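Local coordinates for protein lipoteichoic acid primase (Listeria monocytogenes, PDB 4UOP) that belongs to the sulfatase family and holds a magnesium ion in its extracellular catalytic domain, at residues S67-L72 and H286-D291; T102-N107 and E373-P378; S118-G123 and Q426-Y431; A309-D314 and S386-P391. All blocks are in the same frame, centred on the assembly; numbering follows the deposited sequence.

Contact 1: S67-L72 and H286-D291; sequences SFQRNL and HIIKTD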
loop_
_atom_site.group_PDB
_atom_site.type_symbol
_atom_site.label_atom_id
_atom_site.label_comp_id
_atom_site.label_asym_id
_atom_site.label_seq_id
_atom_site.Cartn_x
_atom_site.Cartn_y
_atom_site.Cartn_z
ATOM N N SER B 67 12.868 6.955 12.062
ATOM C CA SER B 67 13.685 7.142 10.853
ATOM C C SER B 67 15.205 6.947 11.023
ATOM O O SER B 67 15.970 7.333 10.137
ATOM C CB SER B 67 13.388 8.520 10.217
ATOM O OG SER B 67 12.071 8.541 9.679
ATOM N N PHE B 68 15.631 6.298 12.112
ATOM C CA PHE B 68 17.027 5.873 12.276
ATOM C C PHE B 68 17.309 4.648 11.374
ATOM O O PHE B 68 16.544 3.677 11.396
ATOM C CB PHE B 68 17.326 5.487 13.727
ATOM C CG PHE B 68 17.650 6.642 14.653
ATOM C CD1 PHE B 68 16.788 7.717 14.790
ATOM C CD2 PHE B 68 18.793 6.610 15.450
ATOM C CE1 PHE B 68 17.079 8.753 15.672
ATOM C CE2 PHE B 68 19.087 7.641 16.335
ATOM C CZ PHE B 68 18.213 8.703 16.461
ATOM N N GLN B 69 18.400 4.691 10.608
ATOM C CA GLN B 69 18.831 3.547 9.793
ATOM C C GLN B 69 20.303 3.280 10.041
ATOM O O GLN B 69 21.102 4.205 10.204
ATOM C CB GLN B 69 18.551 3.760 8.302
ATOM C CG GLN B 69 19.213 4.984 7.686
ATOM C CD GLN B 69 18.590 5.333 6.353
ATOM O OE1 GLN B 69 17.501 5.896 6.311
ATOM N NE2 GLN B 69 19.270 4.986 5.252
ATOM N N ARG B 70 20.663 2.006 10.051
ATOM C CA ARG B 70 21.994 1.599 10.478
ATOM C C ARG B 70 23.122 2.211 9.658
ATOM O O ARG B 70 24.166 2.541 10.225
ATOM C CB ARG B 70 22.127 0.074 10.502
ATOM C CG ARG B 70 23.389 -0.428 11.188
ATOM C CD ARG B 70 23.562 0.185 12.562
ATOM N NE ARG B 70 24.588 -0.458 13.380
ATOM C CZ ARG B 70 25.195 0.111 14.428
ATOM N NH1 ARG B 70 24.939 1.381 14.768
ATOM N NH2 ARG B 70 26.083 -0.587 15.134
ATOM N N ASN B 71 22.934 2.365 8.347
ATOM C CA ASN B 71 24.003 2.925 7.500
ATOM C C ASN B 71 24.161 4.446 7.625
ATOM O O ASN B 71 25.060 5.044 7.010
ATOM C CB ASN B 71 23.885 2.470 6.041
ATOM C CG ASN B 71 22.645 2.974 5.332
ATOM O OD1 ASN B 71 21.956 3.887 5.776
ATOM N ND2 ASN B 71 22.371 2.380 4.185
ATOM N N LEU B 72 23.313 5.072 8.432
ATOM C CA LEU B 72 23.523 6.475 8.820
ATOM C C LEU B 72 23.598 6.638 10.337
ATOM O O LEU B 72 23.103 7.607 10.894
ATOM C CB LEU B 72 22.422 7.350 8.215
ATOM C CG LEU B 72 22.376 7.364 6.682
ATOM C CD1 LEU B 72 21.135 8.089 6.195
ATOM C CD2 LEU B 72 23.623 8.015 6.090
ATOM N N HIS B 286 13.923 2.878 7.669
ATOM C CA HIS B 286 14.818 3.805 7.006
ATOM C C HIS B 286 14.012 4.924 6.390
ATOM O O HIS B 286 12.801 4.813 6.207
ATOM C CB HIS B 286 15.637 3.107 5.937
ATOM C CG HIS B 286 14.936 2.982 4.628
ATOM N ND1 HIS B 286 13.882 2.118 4.429
ATOM C CD2 HIS B 286 15.132 3.616 3.449
ATOM C CE1 HIS B 286 13.464 2.218 3.180
ATOM N NE2 HIS B 286 14.203 3.127 2.565
ATOM N N ILE B 287 14.698 6.011 6.086
ATOM C CA ILE B 287 14.051 7.115 5.409
ATOM C C ILE B 287 14.870 7.653 4.229
ATOM O O ILE B 287 14.299 8.233 3.312
ATOM C CB ILE B 287 13.683 8.239 6.417
ATOM C CG1 ILE B 287 12.640 9.196 5.832
ATOM C CG2 ILE B 287 14.920 8.992 6.876
ATOM C CD1 ILE B 287 11.384 8.514 5.325
ATOM N N ILE B 288 16.185 7.453 4.246
ATOM C CA ILE B 288 17.065 7.957 3.187
ATOM C C ILE B 288 17.403 6.809 2.237
ATOM O O ILE B 288 17.965 5.784 2.647
ATOM C CB ILE B 288 18.361 8.537 3.783
ATOM C CG1 ILE B 288 18.064 9.603 4.860
ATOM C CG2 ILE B 288 19.268 9.055 2.673
ATOM C CD1 ILE B 288 17.348 10.862 4.379
ATOM N N LYS B 289 17.032 6.962 0.972
ATOM C CA LYS B 289 17.445 6.011 -0.054
ATOM C C LYS B 289 18.863 6.385 -0.464
ATOM O O LYS B 289 19.064 7.357 -1.214
ATOM C CB LYS B 289 16.496 6.046 -1.243
ATOM C CG LYS B 289 15.079 5.654 -0.886
ATOM C CD LYS B 289 14.433 4.845 -1.997
ATOM C CE LYS B 289 13.064 4.329 -1.584
ATOM N NZ LYS B 289 12.045 5.412 -1.545
ATOM N N THR B 290 19.844 5.651 0.052
ATOM C CA THR B 290 21.228 6.104 -0.024
ATOM C C THR B 290 21.770 6.042 -1.451
ATOM O O THR B 290 22.645 6.828 -1.798
ATOM C CB THR B 290 22.164 5.336 0.926
ATOM O OG1 THR B 290 22.018 3.923 0.708
ATOM C CG2 THR B 290 21.841 5.669 2.380
ATOM N N ASP B 291 21.259 5.123 -2.268
ATOM C CA ASP B 291 21.694 5.038 -3.666
ATOM C C ASP B 291 21.171 6.210 -4.510
ATOM O O ASP B 291 21.703 6.462 -5.587
ATOM C CB ASP B 291 21.362 3.664 -4.298
ATOM C CG ASP B 291 19.874 3.376 -4.379
ATOM O OD1 ASP B 291 19.066 4.338 -4.454
ATOM O OD2 ASP B 291 19.516 2.158 -4.354
#

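Contact 2: T102-N107 and E373-P378; sequences TVSKSN and ERYTMP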
loop_
_atom_site.group_PDB
_atom_site.type_symbol
_atom_site.label_atom_id
_atom_site.label_comp_id
_atom_site.label_asym_id
_atom_site.label_seq_id
_atom_site.Cartn_x
_atom_site.Cartn_y
_atom_site.Cartn_z
ATOM N N THR B 102 10.466 -4.362 9.151
ATOM C CA THR B 102 9.424 -5.185 8.579
ATOM C C THR B 102 8.155 -4.340 8.554
ATOM O O THR B 102 7.311 -4.443 9.455
ATOM C CB THR B 102 9.197 -6.496 9.380
ATOM O OG1 THR B 102 8.876 -6.222 10.752
ATOM C CG2 THR B 102 10.433 -7.373 9.324
ATOM N N VAL B 103 8.055 -3.479 7.549
ATOM C CA VAL B 103 6.954 -2.527 7.466
ATOM C C VAL B 103 6.302 -2.600 6.106
ATOM O O VAL B 103 6.813 -3.256 5.205
ATOM C CB VAL B 103 7.397 -1.074 7.790
ATOM C CG1 VAL B 103 7.984 -0.990 9.190
ATOM C CG2 VAL B 103 8.390 -0.542 6.779
ATOM N N SER B 104 5.172 -1.921 5.961
ATOM C CA SER B 104 4.392 -1.963 4.742
ATOM C C SER B 104 3.871 -0.552 4.402
ATOM O O SER B 104 4.669 0.373 4.278
ATOM C CB SER B 104 3.248 -2.963 4.960
ATOM O OG SER B 104 2.496 -3.073 3.796
ATOM N N LYS B 105 2.548 -0.392 4.298
ATOM C CA LYS B 105 1.914 0.836 3.815
ATOM C C LYS B 105 2.075 2.024 4.756
ATOM O O LYS B 105 2.229 3.168 4.327
ATOM C CB LYS B 105 0.389 0.588 3.670
ATOM C CG LYS B 105 -0.087 0.331 2.254
ATOM C CD LYS B 105 -1.577 -0.067 2.180
ATOM C CE LYS B 105 -2.447 1.141 1.805
ATOM N NZ LYS B 105 -3.892 1.050 2.179
ATOM N N SER B 106 2.000 1.749 6.048
ATOM C CA SER B 106 2.032 2.798 7.066
ATOM C C SER B 106 3.235 2.578 7.983
ATOM O O SER B 106 3.126 1.951 9.027
ATOM C CB SER B 106 0.722 2.766 7.846
ATOM O OG SER B 106 0.616 3.887 8.703
ATOM N N ASN B 107 4.382 3.110 7.588
ATOM C CA ASN B 107 5.646 2.592 8.106
ATOM C C ASN B 107 5.803 2.591 9.648
ATOM O O ASN B 107 6.056 1.538 10.239
ATOM C CB ASN B 107 6.843 3.205 7.384
ATOM C CG ASN B 107 6.787 4.715 7.296
ATOM O OD1 ASN B 107 6.013 5.378 7.989
ATOM N ND2 ASN B 107 7.644 5.272 6.431
ATOM N N GLU B 373 10.016 -9.990 3.520
ATOM C CA GLU B 373 9.632 -8.604 3.262
ATOM C C GLU B 373 8.496 -8.551 2.265
ATOM O O GLU B 373 8.318 -9.471 1.481
ATOM C CB GLU B 373 10.831 -7.829 2.729
ATOM C CG GLU B 373 11.990 -7.750 3.713
ATOM C CD GLU B 373 11.750 -6.799 4.867
ATOM O OE1 GLU B 373 10.801 -5.996 4.817
ATOM O OE2 GLU B 373 12.525 -6.850 5.838
ATOM N N ARG B 374 7.720 -7.470 2.301
ATOM C CA ARG B 374 6.628 -7.295 1.356
ATOM C C ARG B 374 6.371 -5.826 1.057
ATOM O O ARG B 374 7.047 -4.945 1.592
ATOM C CB ARG B 374 5.352 -7.953 1.898
ATOM C CG ARG B 374 4.663 -7.156 3.000
ATOM C CD ARG B 374 3.681 -7.982 3.825
ATOM N NE ARG B 374 2.837 -8.860 3.013
ATOM C CZ ARG B 374 1.836 -9.592 3.500
ATOM N NH1 ARG B 374 1.503 -9.536 4.789
ATOM N NH2 ARG B 374 1.151 -10.375 2.680
ATOM N N TYR B 375 5.403 -5.590 0.176
ATOM C CA TYR B 375 4.912 -4.251 -0.167
ATOM C C TYR B 375 5.860 -3.465 -1.049
ATOM O O TYR B 375 5.512 -3.135 -2.171
ATOM C CB TYR B 375 4.548 -3.442 1.058
ATOM C CG TYR B 375 3.832 -2.165 0.716
ATOM C CD1 TYR B 375 2.570 -2.195 0.132
ATOM C CD2 TYR B 375 4.425 -0.934 0.945
ATOM C CE1 TYR B 375 1.899 -1.025 -0.176
ATOM C CE2 TYR B 375 3.763 0.245 0.641
ATOM C CZ TYR B 375 2.511 0.188 0.072
ATOM O OH TYR B 375 1.845 1.338 -0.252
ATOM N N THR B 376 7.046 -3.147 -0.546
ATOM C CA THR B 376 8.072 -2.507 -1.348
ATOM C C THR B 376 8.939 -3.545 -2.067
ATOM O O THR B 376 9.743 -3.197 -2.926
ATOM C CB THR B 376 8.973 -1.610 -0.481
ATOM O OG1 THR B 376 9.536 -2.383 0.580
ATOM C CG2 THR B 376 8.187 -0.464 0.114
ATOM N N MET B 377 8.778 -4.817 -1.698
ATOM C CA MET B 377 9.399 -5.938 -2.403
ATOM C C MET B 377 8.313 -6.961 -2.671
ATOM O O MET B 377 7.359 -7.045 -1.905
ATOM C CB MET B 377 10.489 -6.588 -1.541
ATOM C CG MET B 377 11.540 -5.607 -1.067
ATOM S SD MET B 377 12.856 -6.407 -0.127
ATOM C CE MET B 377 13.693 -7.342 -1.400
ATOM N N PRO B 378 8.457 -7.753 -3.739
ATOM C CA PRO B 378 7.433 -8.773 -3.976
ATOM C C PRO B 378 7.405 -9.871 -2.923
ATOM O O PRO B 378 8.429 -10.172 -2.305
ATOM C CB PRO B 378 7.804 -9.353 -5.349
ATOM C CG PRO B 378 9.201 -8.942 -5.606
ATOM C CD PRO B 378 9.434 -7.677 -4.843
HETATM O O HOH W 1 10.022 -3.349 5.352
HETATM O O HOH W 2 7.924 -5.797 4.765
HETATM O O HOH W 3 8.307 -2.508 2.970
HETATM O O HOH W 4 2.237 3.344 1.290
#

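Contact 3: S118-G123 and Q426-Y431; sequences STFPSG and QYSDSY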
loop_
_atom_site.group_PDB
_atom_site.type_symbol
_atom_site.label_atom_id
_atom_site.label_comp_id
_atom_site.label_asym_id
_atom_site.label_seq_id
_atom_site.Cartn_x
_atom_site.Cartn_y
_atom_site.Cartn_z
ATOM N N SER B 118 4.120 -9.612 16.779
ATOM C CA SER B 118 4.913 -10.638 16.112
ATOM C C SER B 118 4.138 -11.277 14.949
ATOM O O SER B 118 4.200 -12.493 14.735
ATOM C CB SER B 118 5.379 -11.702 17.121
ATOM O OG SER B 118 6.522 -12.390 16.656
ATOM N N THR B 119 3.362 -10.465 14.247
ATOM C CA THR B 119 2.722 -10.877 12.992
ATOM C C THR B 119 3.120 -9.841 11.951
ATOM O O THR B 119 3.510 -8.718 12.303
ATOM C CB THR B 119 1.177 -10.953 13.094
ATOM O OG1 THR B 119 0.611 -9.646 13.256
ATOM C CG2 THR B 119 0.748 -11.813 14.234
ATOM N N PHE B 120 3.006 -10.210 10.678
ATOM C CA PHE B 120 3.424 -9.333 9.586
ATOM C C PHE B 120 2.421 -8.222 9.328
ATOM O O PHE B 120 1.208 -8.422 9.430
ATOM C CB PHE B 120 3.656 -10.146 8.307
ATOM C CG PHE B 120 4.851 -11.042 8.379
ATOM C CD1 PHE B 120 6.115 -10.546 8.138
ATOM C CD2 PHE B 120 4.708 -12.390 8.708
ATOM C CE1 PHE B 120 7.224 -11.373 8.209
ATOM C CE2 PHE B 120 5.814 -13.225 8.788
ATOM C CZ PHE B 120 7.078 -12.719 8.535
ATOM N N PRO B 121 2.919 -7.029 8.979
ATOM C CA PRO B 121 1.987 -6.019 8.505
ATOM C C PRO B 121 1.394 -6.484 7.188
ATOM O O PRO B 121 1.970 -7.344 6.524
ATOM C CB PRO B 121 2.858 -4.780 8.322
ATOM C CG PRO B 121 4.230 -5.298 8.163
ATOM C CD PRO B 121 4.319 -6.592 8.906
ATOM N N SER B 122 0.231 -5.967 6.848
ATOM C CA SER B 122 -0.461 -6.404 5.645
ATOM C C SER B 122 0.221 -5.898 4.378
ATOM O O SER B 122 0.923 -4.877 4.401
ATOM C CB SER B 122 -1.918 -5.947 5.696
ATOM O OG SER B 122 -2.584 -6.219 4.490
ATOM N N GLY B 123 0.026 -6.623 3.277
ATOM C CA GLY B 123 0.437 -6.149 1.951
ATOM C C GLY B 123 -0.550 -5.130 1.385
ATOM O O GLY B 123 -0.244 -4.435 0.425
ATOM N N GLN B 426 0.927 -15.621 4.010
ATOM C CA GLN B 426 -0.455 -16.093 3.883
ATOM C C GLN B 426 -1.062 -16.440 5.237
ATOM O O GLN B 426 -2.168 -16.010 5.567
ATOM C CB GLN B 426 -0.522 -17.331 2.984
ATOM C CG GLN B 426 -0.279 -17.056 1.514
ATOM C CD GLN B 426 0.019 -18.326 0.720
ATOM O OE1 GLN B 426 -0.403 -19.429 1.095
ATOM N NE2 GLN B 426 0.742 -18.174 -0.386
ATOM N N TYR B 427 -0.337 -17.243 6.004
ATOM C CA TYR B 427 -0.783 -17.654 7.326
ATOM C C TYR B 427 -0.963 -16.467 8.276
ATOM O O TYR B 427 -1.961 -16.384 8.973
ATOM C CB TYR B 427 0.181 -18.663 7.933
ATOM C CG TYR B 427 -0.132 -20.102 7.570
ATOM C CD1 TYR B 427 -0.298 -20.490 6.244
ATOM C CD2 TYR B 427 -0.251 -21.077 8.561
ATOM C CE1 TYR B 427 -0.585 -21.812 5.910
ATOM C CE2 TYR B 427 -0.526 -22.400 8.237
ATOM C CZ TYR B 427 -0.694 -22.764 6.911
ATOM O OH TYR B 427 -0.972 -24.083 6.597
ATOM N N SER B 428 0.000 -15.551 8.294
ATOM C CA SER B 428 -0.116 -14.360 9.131
ATOM C C SER B 428 -1.351 -13.547 8.740
ATOM O O SER B 428 -2.128 -13.149 9.615
ATOM C CB SER B 428 1.155 -13.494 9.059
ATOM O OG SER B 428 1.025 -12.337 9.876
ATOM N N ASP B 429 -1.548 -13.309 7.445
ATOM C CA ASP B 429 -2.726 -12.551 6.993
ATOM C C ASP B 429 -4.021 -13.257 7.416
ATOM O O ASP B 429 -4.957 -12.618 7.891
ATOM C CB ASP B 429 -2.717 -12.337 5.475
ATOM C CG ASP B 429 -1.581 -11.420 5.002
ATOM O OD1 ASP B 429 -0.932 -10.744 5.835
ATOM O OD2 ASP B 429 -1.314 -11.403 3.783
ATOM N N SER B 430 -4.062 -14.574 7.257
ATOM C CA SER B 430 -5.268 -15.345 7.612
ATOM C C SER B 430 -5.512 -15.341 9.119
ATOM O O SER B 430 -6.641 -15.139 9.586
ATOM C CB SER B 430 -5.141 -16.782 7.087
ATOM O OG SER B 430 -6.138 -17.618 7.645
ATOM N N TYR B 431 -4.448 -15.563 9.876
ATOM C CA TYR B 431 -4.526 -15.551 11.331
ATOM C C TYR B 431 -5.049 -14.215 11.864
ATOM O O TYR B 431 -5.948 -14.173 12.717
ATOM C CB TYR B 431 -3.147 -15.867 11.910
ATOM C CG TYR B 431 -3.010 -15.557 13.366
ATOM C CD1 TYR B 431 -3.624 -16.353 14.332
ATOM C CD2 TYR B 431 -2.281 -14.455 13.789
ATOM C CE1 TYR B 431 -3.507 -16.053 15.679
ATOM C CE2 TYR B 431 -2.156 -14.157 15.130
ATOM C CZ TYR B 431 -2.768 -14.962 16.071
ATOM O OH TYR B 431 -2.633 -14.642 17.400
HETATM O O HOH W 5 -0.293 -10.471 8.608
HETATM O O HOH W 6 -1.749 -8.818 3.046
#

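Contact 4: A309-D314 and S386-P391; sequences AEPADD and SYMYQP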
loop_
_atom_site.group_PDB
_atom_site.type_symbol
_atom_site.label_atom_id
_atom_site.label_comp_id
_atom_site.label_asym_id
_atom_site.label_seq_id
_atom_site.Cartn_x
_atom_site.Cartn_y
_atom_site.Cartn_z
ATOM N N ALA B 309 23.807 -5.086 -1.501
ATOM C CA ALA B 309 22.581 -5.508 -2.126
ATOM C C ALA B 309 21.542 -4.492 -1.709
ATOM O O ALA B 309 21.552 -4.044 -0.563
ATOM C CB ALA B 309 22.194 -6.896 -1.649
ATOM N N GLU B 310 20.677 -4.089 -2.628
ATOM C CA GLU B 310 19.597 -3.177 -2.279
ATOM C C GLU B 310 18.252 -3.846 -2.553
ATOM O O GLU B 310 18.119 -4.619 -3.498
ATOM C CB GLU B 310 19.733 -1.808 -2.977
ATOM C CG GLU B 310 20.929 -0.964 -2.508
ATOM C CD GLU B 310 20.749 -0.160 -1.195
ATOM O OE1 GLU B 310 19.898 -0.481 -0.296
ATOM O OE2 GLU B 310 21.516 0.838 -1.050
ATOM N N PRO B 311 17.247 -3.568 -1.706
ATOM C CA PRO B 311 17.273 -2.548 -0.649
ATOM C C PRO B 311 17.797 -3.014 0.710
ATOM O O PRO B 311 17.587 -2.319 1.710
ATOM C CB PRO B 311 15.811 -2.155 -0.544
ATOM C CG PRO B 311 15.102 -3.440 -0.782
ATOM C CD PRO B 311 15.906 -4.158 -1.836
ATOM N N ALA B 312 18.491 -4.156 0.743
ATOM C CA ALA B 312 18.975 -4.727 1.980
ATOM C C ALA B 312 19.756 -3.729 2.810
ATOM O O ALA B 312 19.513 -3.611 4.009
ATOM C CB ALA B 312 19.833 -5.967 1.714
ATOM N N ASP B 313 20.685 -3.004 2.199
ATOM C CA ASP B 313 21.537 -2.136 2.997
ATOM C C ASP B 313 20.730 -1.070 3.729
ATOM O O ASP B 313 20.950 -0.868 4.908
ATOM C CB ASP B 313 22.625 -1.443 2.197
ATOM C CG ASP B 313 23.717 -0.891 3.096
ATOM O OD1 ASP B 313 24.199 -1.629 3.994
ATOM O OD2 ASP B 313 24.089 0.292 2.934
ATOM N N ASP B 314 19.817 -0.397 3.023
ATOM C CA ASP B 314 18.989 0.661 3.622
ATOM C C ASP B 314 17.965 0.151 4.612
ATOM O O ASP B 314 17.619 0.845 5.556
ATOM C CB ASP B 314 18.239 1.453 2.541
ATOM C CG ASP B 314 19.138 2.425 1.784
ATOM O OD1 ASP B 314 20.234 2.771 2.261
ATOM O OD2 ASP B 314 18.705 2.873 0.718
ATOM N N SER B 386 23.509 -13.749 5.121
ATOM C CA SER B 386 24.518 -13.665 4.075
ATOM C C SER B 386 24.012 -13.272 2.697
ATOM O O SER B 386 24.825 -12.964 1.827
ATOM C CB SER B 386 25.249 -15.003 3.982
ATOM O OG SER B 386 24.369 -15.990 3.484
ATOM N N TYR B 387 22.700 -13.286 2.464
ATOM C CA TYR B 387 22.178 -12.911 1.147
ATOM C C TYR B 387 20.720 -12.475 1.199
ATOM O O TYR B 387 20.024 -12.741 2.179
ATOM C CB TYR B 387 22.346 -14.057 0.151
ATOM C CG TYR B 387 21.368 -15.201 0.336
ATOM C CD1 TYR B 387 21.662 -16.260 1.169
ATOM C CD2 TYR B 387 20.149 -15.199 -0.321
ATOM C CE1 TYR B 387 20.758 -17.295 1.361
ATOM C CE2 TYR B 387 19.240 -16.232 -0.140
ATOM C CZ TYR B 387 19.557 -17.271 0.699
ATOM O OH TYR B 387 18.666 -18.306 0.876
ATOM N N MET B 388 20.285 -11.775 0.156
ATOM C CA MET B 388 18.884 -11.438 -0.039
ATOM C C MET B 388 18.359 -12.118 -1.294
ATOM O O MET B 388 19.100 -12.309 -2.258
ATOM C CB MET B 388 18.667 -9.919 -0.127
ATOM C CG MET B 388 19.201 -9.178 -1.332
ATOM S SD MET B 388 18.306 -7.607 -1.568
ATOM C CE MET B 388 16.794 -8.162 -2.306
ATOM N N TYR B 389 17.102 -12.532 -1.251
ATOM C CA TYR B 389 16.433 -13.065 -2.419
ATOM C C TYR B 389 15.229 -12.204 -2.771
ATOM O O TYR B 389 14.498 -11.763 -1.892
ATOM C CB TYR B 389 15.983 -14.516 -2.213
ATOM C CG TYR B 389 15.176 -14.959 -3.389
ATOM C CD1 TYR B 389 15.793 -15.273 -4.585
ATOM C CD2 TYR B 389 13.788 -14.976 -3.337
ATOM C CE1 TYR B 389 15.059 -15.643 -5.696
ATOM C CE2 TYR B 389 13.038 -15.344 -4.448
ATOM C CZ TYR B 389 13.683 -15.675 -5.624
ATOM O OH TYR B 389 12.958 -16.022 -6.743
ATOM N N GLN B 390 15.035 -11.976 -4.068
ATOM C CA GLN B 390 13.856 -11.269 -4.567
ATOM C C GLN B 390 13.346 -11.973 -5.825
ATOM O O GLN B 390 14.101 -12.156 -6.777
ATOM C CB GLN B 390 14.223 -9.822 -4.886
ATOM C CG GLN B 390 13.052 -8.924 -5.239
ATOM C CD GLN B 390 13.484 -7.505 -5.593
ATOM O OE1 GLN B 390 12.889 -6.861 -6.469
ATOM N NE2 GLN B 390 14.522 -7.018 -4.928
ATOM N N PRO B 391 12.070 -12.385 -5.828
ATOM C CA PRO B 391 11.536 -12.994 -7.050
ATOM C C PRO B 391 11.214 -11.955 -8.101
ATOM O O PRO B 391 11.247 -10.744 -7.821
ATOM C CB PRO B 391 10.260 -13.671 -6.565
ATOM C CG PRO B 391 9.807 -12.814 -5.431
ATOM C CD PRO B 391 11.066 -12.340 -4.755
#

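Contact 1: S67-L72 and H286-D291
Gln-69 grips the backbone of 286-291 with both ends of its carboxamide; its CG lies between the backbone N and the carbonyl carbon (chi1 59°), and from there the otherwise extended chain reaches across. Gln-69 OE1 takes two donors, Ile-287 N at 2.8 Å and Ile-288 N at 2.9 Å; the second sits on a lone pair in the carbonyl plane, the first is tilted out of it. On the other end, NE2 of Gln-69 gives one proton to Ile-288 O at 3.0 Å and the other to Asn-71 OD1 at 2.9 Å, both nearly in its amide plane. These four bonds fix the amide's orientation.

The Leu-72 and Ile-288 side chains cross at about a right angle, with Leu-72 CD1 3.7 Å from Ile-288 CG1. Thr-290 CG2 rests 3.8 Å from Asn-71 ND2; Asp-314 accepts a hydrogen bond from each residue. At the metal end, Ser-67 OG lies 3.7 Å from Ile-287 CB.

The two loops follow the parallel neighbours 59-65 and 277-283, just after the magnesium ligands Glu-66 and His-285. Helix 246-271 packs on both through Tyr-250, which touches Leu-72 and Ile-287, and helix 312-315 abuts Gln-69 and His-286 through Asp-314.

Contact 2: T102-N107 and E373-P378
Tyr-375, in the turn joining strands 371-373 and 381-383 of the five-stranded antiparallel sheet, lies against Ser-104 and Lys-105 in the loop that leads into helix 107-117, whose Thr-108 is a magnesium ligand. The tyrosine ring swings out with CG anti to the backbone N (chi1 -170°), and Lys-105 CA comes over one face of it. The lysine chain crosses the tyrosine at about a right angle, its CG 3.3 Å from Tyr-375 OH. Ser-104 OG sits 3.4 Å from Tyr-375 CB, though its hydrogen bond goes to Ser-122 O. Tyr-375 OH donates to a water at 2.6 Å, and that water donates to Lys-105 O.

Deeper in, the two backbones run nearly the same way and are spaced by three waters. One joins Val-103 N to Glu-373 OE1, at 3.0 and 2.8 Å. A second accepts from Arg-374 N and has Val-103 O and Glu-373 OE1 among its acceptors; a third bonds to Val-103 O at 2.8 Å, Arg-374 O and Thr-376 OG1. These waters must share their protons among more acceptors than they can serve together. Pro-226 of the second subunit packs on Tyr-375 and Thr-376. Val-103 O and Arg-374 O, 4.0 Å apart, are both acceptors, so water is what lets these two peptide carbonyls share one buried seam.

Contact 3: S118-G123 and Q426-Y431
Ser-428 and Phe-120 meet where the long helix 412-433, near the C-terminal end of the modelled chain, docks on the loop that follows helix 107-117. The direct polar link is one bond, Phe-120 N to Ser-428 OG at 3.0 Å, somewhat bent (N-H...O 151°). It is reached because OG stands anti to the serine's backbone N (chi1 180°).

Water extends the link. Ser-428 OG donates to a water at 2.6 Å, and that water donates in turn to Phe-120 O at 2.7 Å and to Asp-429 OD1, so both the N-H and the carbonyl of Phe-120 are tied to the helix through a single serine hydroxyl. A second water accepts from Gly-123 N at 2.8 Å and donates to Asp-429 OD2. Asp-429 also forms a salt bridge with Arg-374, which in turn bonds to Pro-121 O, so the same loop is approached from a third part of the chain.

Apolar contacts come at ring edges. The CB of Ser-428 meets the rim of the Phe-120 ring near its plane, 3.7 Å from CD2; Leu-425 and Ile-339 also pack on that phenylalanine. One turn along the helix, the methyl CG2 of Thr-119 touches the edge of the Tyr-431 ring, 3.8 Å from CE2.

Contact 4: A309-D314 and S386-P391
Met-388 is the bump here. It rises from strand 387-390 into a hollow shaped by Ala-309, Glu-310, Pro-311 and Ala-312, where the chain turns into the short, weakly bonded helix 312-315. Two alanine methyls form part of its wall: Ala-309 CB lies 3.8 Å from Met-388 CG, and Ala-312 CB is 4.0 Å from Met-388 SD. On another side of the sulfur stands the backbone oxygen Glu-310 O, 3.6 Å from Met-388 SD. The proline ring closes the far end: Pro-311 CD stands 4.1 Å from Met-388 CE, the proline and methionine side chains crossing at about a right angle.

The peptide before Pro-311 is cis, so the chain folds back tightly there, and the methionine follows the curve with a bend at its last torsion (chi3 -78°) that carries the methyl toward the ring. Beside it Gln-390 brushes the same proline carbon with NE2, a looser touch at 4.4 Å. Met-377 and Phe-383 also pack on Met-388, while Thr-401 bonds to its backbone within the sheet.

Across the two segments the chemistry is almost purely van der Waals: a flexible thioether matched to small methyls and a rigid ring, joining the antiparallel sheet to the turn that leads into the helix by fit of shape rather than by directional bonds.

In the fold
Along the chain the first segments of contacts 1, 2 and 3 come in order, then 286-291 closes contact 1, 309-314 opens contact 4, and 373-378, 386-391 and 426-431 close contacts 2, 4 and 3. Contacts 1 and 4, centres about 15 Å apart, meet at Asp-314. Contacts 2 and 4, centres about 14 Å apart, share the five-stranded sheet and touch at Met-377. Contacts 2 and 3, centres about 12 Å apart, have their first segments at the two ends of helix 107-117 and touch directly. Contact 1 joins two loops of the metal-bearing core, contacts 2 and 4 bring the antiparallel sheet against it, and contact 3 brings helix 412-433; contacts 1, 2 and 4 also touch the second subunit.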